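Local coordinates for diol-dehydratase (Roseburia inulinivorans, PDB 5I2A), which dehydrates 1,2-propanediol as a coenzyme-B12-independent diol dehydratase of the glycyl radical enzyme family, at residues Gly282-Pro287 against Ser342-Leu347; Val321-Leu326 against Pro377-Ser382. All coordinates share one frame; numbering follows the deposited sequence.

Interaction 1: residues Gly282-Pro287 against Ser342-Leu347. With EDO (1,2-ethanediol), chain C.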
# COMPACT_ATOMS: atom_id res chain seq x y z
N GLY A 282 -9.73 2.69 18.68
CA GLY A 282 -10.56 3.83 18.32
C GLY A 282 -11.74 3.92 19.29
O GLY A 282 -12.37 2.91 19.59
N HIS A 283 -12.00 5.11 19.83
CA HIS A 283 -13.19 5.24 20.68
C HIS A 283 -14.34 5.86 19.87
O HIS A 283 -14.32 5.84 18.64
CB HIS A 283 -12.87 6.02 21.97
CG HIS A 283 -12.42 7.44 21.75
ND1 HIS A 283 -11.17 7.89 22.15
CD2 HIS A 283 -13.05 8.51 21.22
CE1 HIS A 283 -11.06 9.17 21.86
NE2 HIS A 283 -12.19 9.57 21.30
N SER A 284 -15.36 6.35 20.57
CA SER A 284 -16.62 6.78 19.94
C SER A 284 -17.25 5.70 19.06
O SER A 284 -17.88 5.99 18.05
CB SER A 284 -16.41 8.06 19.13
OG SER A 284 -16.05 9.11 20.00
N ILE A 285 -17.06 4.45 19.46
CA ILE A 285 -17.85 3.35 18.93
C ILE A 285 -19.27 3.54 19.50
O ILE A 285 -19.52 3.29 20.69
CB ILE A 285 -17.25 1.98 19.33
CG1 ILE A 285 -15.81 1.87 18.82
CG2 ILE A 285 -18.14 0.84 18.84
CD1 ILE A 285 -15.65 2.08 17.29
N SER A 286 -20.17 4.02 18.65
CA SER A 286 -21.45 4.53 19.13
C SER A 286 -22.64 3.63 18.77
O SER A 286 -22.95 3.45 17.59
CB SER A 286 -21.68 5.94 18.59
OG SER A 286 -20.60 6.79 18.95
N PRO A 287 -23.30 3.08 19.79
CA PRO A 287 -24.47 2.20 19.59
C PRO A 287 -25.54 2.82 18.69
O PRO A 287 -26.24 2.08 18.01
CB PRO A 287 -24.99 1.99 21.01
CG PRO A 287 -23.74 2.06 21.85
CD PRO A 287 -22.92 3.16 21.21
N SER A 342 -13.87 8.50 29.59
CA SER A 342 -14.93 8.24 28.62
C SER A 342 -14.42 7.50 27.38
O SER A 342 -13.26 7.64 26.97
CB SER A 342 -15.61 9.55 28.18
OG SER A 342 -16.79 9.25 27.45
N LEU A 343 -15.32 6.71 26.79
CA LEU A 343 -15.13 6.11 25.48
C LEU A 343 -16.13 6.72 24.48
O LEU A 343 -16.21 6.28 23.33
CB LEU A 343 -15.29 4.58 25.55
CG LEU A 343 -14.12 3.87 26.26
CD1 LEU A 343 -14.34 2.36 26.34
CD2 LEU A 343 -12.83 4.17 25.52
N PHE A 344 -16.89 7.71 24.96
CA PHE A 344 -17.81 8.48 24.12
C PHE A 344 -18.72 7.58 23.30
O PHE A 344 -18.84 7.72 22.08
CB PHE A 344 -17.01 9.43 23.21
CG PHE A 344 -15.94 10.19 23.96
CD1 PHE A 344 -16.23 11.38 24.60
CD2 PHE A 344 -14.66 9.65 24.09
CE1 PHE A 344 -15.25 12.05 25.33
CE2 PHE A 344 -13.67 10.32 24.82
CZ PHE A 344 -13.96 11.52 25.43
N GLN A 345 -19.34 6.61 23.97
CA GLN A 345 -20.18 5.64 23.32
C GLN A 345 -21.59 6.21 23.26
O GLN A 345 -22.36 6.13 24.22
CB GLN A 345 -20.14 4.29 24.06
CG GLN A 345 -18.71 3.67 24.11
CD GLN A 345 -18.61 2.44 25.02
OE1 GLN A 345 -18.49 1.31 24.55
NE2 GLN A 345 -18.65 2.68 26.33
N ASN A 346 -21.90 6.84 22.13
CA ASN A 346 -23.13 7.60 22.04
C ASN A 346 -24.29 6.71 21.62
O ASN A 346 -24.20 5.96 20.65
CB ASN A 346 -22.98 8.76 21.06
CG ASN A 346 -24.04 9.82 21.26
OD1 ASN A 346 -25.22 9.59 20.99
ND2 ASN A 346 -23.63 10.99 21.73
N LEU A 347 -25.38 6.81 22.37
CA LEU A 347 -26.57 6.01 22.17
C LEU A 347 -27.75 6.95 22.20
O LEU A 347 -27.93 7.71 23.16
CB LEU A 347 -26.70 4.91 23.24
CG LEU A 347 -27.80 3.85 23.08
CD1 LEU A 347 -27.38 2.54 23.78
CD2 LEU A 347 -29.14 4.31 23.62
C1 EDO C . -15.72 12.81 20.10
O1 EDO C . -16.23 11.83 19.20
C2 EDO C . -14.63 12.14 20.94
O2 EDO C . -13.46 11.82 20.15
O HOH W 1 -15.88 3.77 21.93
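The imidazole of H283 overlaps the rim of the F344 ring: F344 CD2 lies over one face of the histidine, 3.5 Å from H283 CD2, with the two planes inclined at 43°, neither stacked nor edge-to-face. Because H283 CG sits between its own backbone N and carbonyl carbon (chi1 62°), the ring reaches across to the phenylalanine, and its NE2 is turned to a bound 1,2-ethanediol, donating to O2 over 2.8 Å; ND1 is hydrogen-bonded to K328 NZ. S284, small enough to stand beside F344 CB, gives its hydroxyl to the other diol oxygen, OG to O1 at 2.8 Å. Diol carbon C2 rests over one face of F344, while S342 OG, which closes an ST turn onto F344 N, sits over the centre of the opposite face. Between the backbones, S284 N donates to L343 O (2.9 Å), and a water joins the same oxygen to I285 N. Farther along, P287 CB packs against L347 CD1 at 3.7 Å. D452, E440 and H166 complete the grip on the diol, which probably comes from the crystallisation liquor; such a buried, polar-walled pocket beside short strands is consistent with the substrate cavity inside the barrel of a glycyl radical enzyme.

Interaction 2: residues Val321-Leu326 against Pro377-Ser382; sequences VKLNDL and PMPSLS
N324 clasps the backbone of M378 with both ends of its side-chain amide. N324 OD1 accepts from M378 N at 3.0 Å, with the N-H pointing at it fairly straight (153°), while N324 ND2 donates to M378 O at 2.8 Å, approaching from above the plane of that carbonyl. Asparagine suits the place because one short side chain offers an acceptor and a donor together; ND2 also reaches back to W320 O of helix 309-323. With CG beside the backbone N (chi1 -66°), the amide is directed at M378. With an alanine here, the N and O of M378, and W320 O, would probably lose these partners, letting the loop around the cis M378-P379 peptide shift. That loop leads into strand 380-385 of the mixed sheet, so the clasp joins the end of helix 309-323 to the start of a strand. Beside this clasp, L323 CD1 nestles against the P379 ring, 3.7 Å from P379 CD, a branched apolar end meeting a rigid one. M378, bent at chi3, ends with its methyl CE near two backbone oxygens, 3.5 Å from L323 O and 3.7 Å from L326 O. Packing is looser at the L326 side chain, which comes no nearer than 5.7 Å to 377-382 and lies instead against W270, still buried.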
# COMPACT_ATOMS: atom_id res chain seq x y z
N VAL A 321 -24.27 -0.88 32.50
CA VAL A 321 -23.12 -1.12 33.38
C VAL A 321 -21.90 -1.58 32.57
O VAL A 321 -20.80 -1.05 32.73
CB VAL A 321 -23.43 -2.16 34.48
CG1 VAL A 321 -22.17 -2.52 35.25
CG2 VAL A 321 -24.49 -1.61 35.44
N LYS A 322 -22.12 -2.53 31.67
CA LYS A 322 -21.04 -3.05 30.84
C LYS A 322 -20.36 -1.95 30.02
O LYS A 322 -19.14 -1.94 29.90
CB LYS A 322 -21.56 -4.16 29.93
CG LYS A 322 -21.79 -5.50 30.65
CD LYS A 322 -20.58 -6.45 30.52
CE LYS A 322 -19.35 -5.94 31.24
NZ LYS A 322 -18.25 -6.93 31.36
N LEU A 323 -21.14 -1.01 29.49
CA LEU A 323 -20.58 0.10 28.73
C LEU A 323 -19.57 0.91 29.54
O LEU A 323 -18.70 1.54 28.96
CB LEU A 323 -21.70 1.01 28.21
CG LEU A 323 -22.47 0.44 27.00
CD1 LEU A 323 -23.84 1.11 26.85
CD2 LEU A 323 -21.65 0.63 25.72
N ASN A 324 -19.68 0.90 30.87
CA ASN A 324 -18.69 1.54 31.73
C ASN A 324 -17.54 0.64 32.13
O ASN A 324 -16.57 1.10 32.75
CB ASN A 324 -19.37 2.09 32.99
CG ASN A 324 -20.31 3.22 32.68
OD1 ASN A 324 -19.92 4.38 32.67
ND2 ASN A 324 -21.56 2.87 32.39
N ASP A 325 -17.61 -0.64 31.79
CA ASP A 325 -16.52 -1.57 32.12
C ASP A 325 -15.32 -1.38 31.17
O ASP A 325 -14.18 -1.63 31.54
CB ASP A 325 -17.01 -3.02 32.06
CG ASP A 325 -16.05 -4.00 32.73
OD1 ASP A 325 -15.22 -3.58 33.55
OD2 ASP A 325 -16.15 -5.20 32.42
N LEU A 326 -15.59 -0.95 29.94
CA LEU A 326 -14.53 -0.74 28.96
C LEU A 326 -13.80 0.57 29.24
O LEU A 326 -14.40 1.52 29.77
CB LEU A 326 -15.10 -0.77 27.54
CG LEU A 326 -15.83 -2.06 27.14
CD1 LEU A 326 -16.35 -1.98 25.71
CD2 LEU A 326 -14.92 -3.27 27.32
N PRO A 377 -21.35 7.46 33.96
CA PRO A 377 -21.11 8.37 32.83
C PRO A 377 -21.57 7.84 31.46
O PRO A 377 -22.06 8.61 30.65
CB PRO A 377 -19.60 8.55 32.84
CG PRO A 377 -19.23 8.39 34.28
CD PRO A 377 -20.12 7.28 34.76
N MET A 378 -21.39 6.55 31.21
CA MET A 378 -21.68 5.98 29.91
C MET A 378 -22.95 5.14 29.97
O MET A 378 -23.30 4.65 31.04
CB MET A 378 -20.49 5.13 29.43
CG MET A 378 -19.14 5.89 29.49
SD MET A 378 -17.89 5.32 28.31
CE MET A 378 -16.77 4.39 29.36
N PRO A 379 -23.67 4.98 28.84
CA PRO A 379 -23.40 5.57 27.53
C PRO A 379 -23.69 7.07 27.51
O PRO A 379 -24.32 7.59 28.45
CB PRO A 379 -24.37 4.83 26.60
CG PRO A 379 -25.53 4.44 27.53
CD PRO A 379 -24.86 4.12 28.84
N SER A 380 -23.21 7.75 26.47
CA SER A 380 -23.53 9.15 26.27
C SER A 380 -24.93 9.21 25.63
O SER A 380 -25.08 9.29 24.40
CB SER A 380 -22.47 9.85 25.40
OG SER A 380 -21.18 9.82 26.00
N LEU A 381 -25.94 9.15 26.49
CA LEU A 381 -27.33 9.12 26.06
C LEU A 381 -27.73 10.41 25.34
O LEU A 381 -27.44 11.52 25.78
CB LEU A 381 -28.25 8.89 27.25
CG LEU A 381 -29.72 8.69 26.89
CD1 LEU A 381 -29.89 7.38 26.16
CD2 LEU A 381 -30.58 8.72 28.16
N SER A 382 -28.41 10.23 24.22
CA SER A 382 -28.84 11.35 23.41
C SER A 382 -30.31 11.24 23.03
O SER A 382 -30.88 10.15 23.04
CB SER A 382 -27.98 11.43 22.16
OG SER A 382 -26.63 11.60 22.49

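From the N terminus, the chain leaves helix 262-279 and enters 282-287, runs through helix 309-323 into 321-326, then returns at 342-347 to close the first loop, interaction 1, across 54 intervening residues. Interaction 2 closes only later, when 377-382 meets the helix end after helix 362-374. Since 321-326 lies inside the first loop and 377-382 beyond it, the two loops cross rather than nest. Their centres are about 8 Å apart, and they touch: Q345 NE2 probably bonds to L323 O, and L347 O to S382 N. Strands 346-350 and 380-385 are parallel neighbours, so one sheet joins 342-347 to 377-382, which in turn meet 282-287, beside the diol-binding pocket, and the end of helix 309-323.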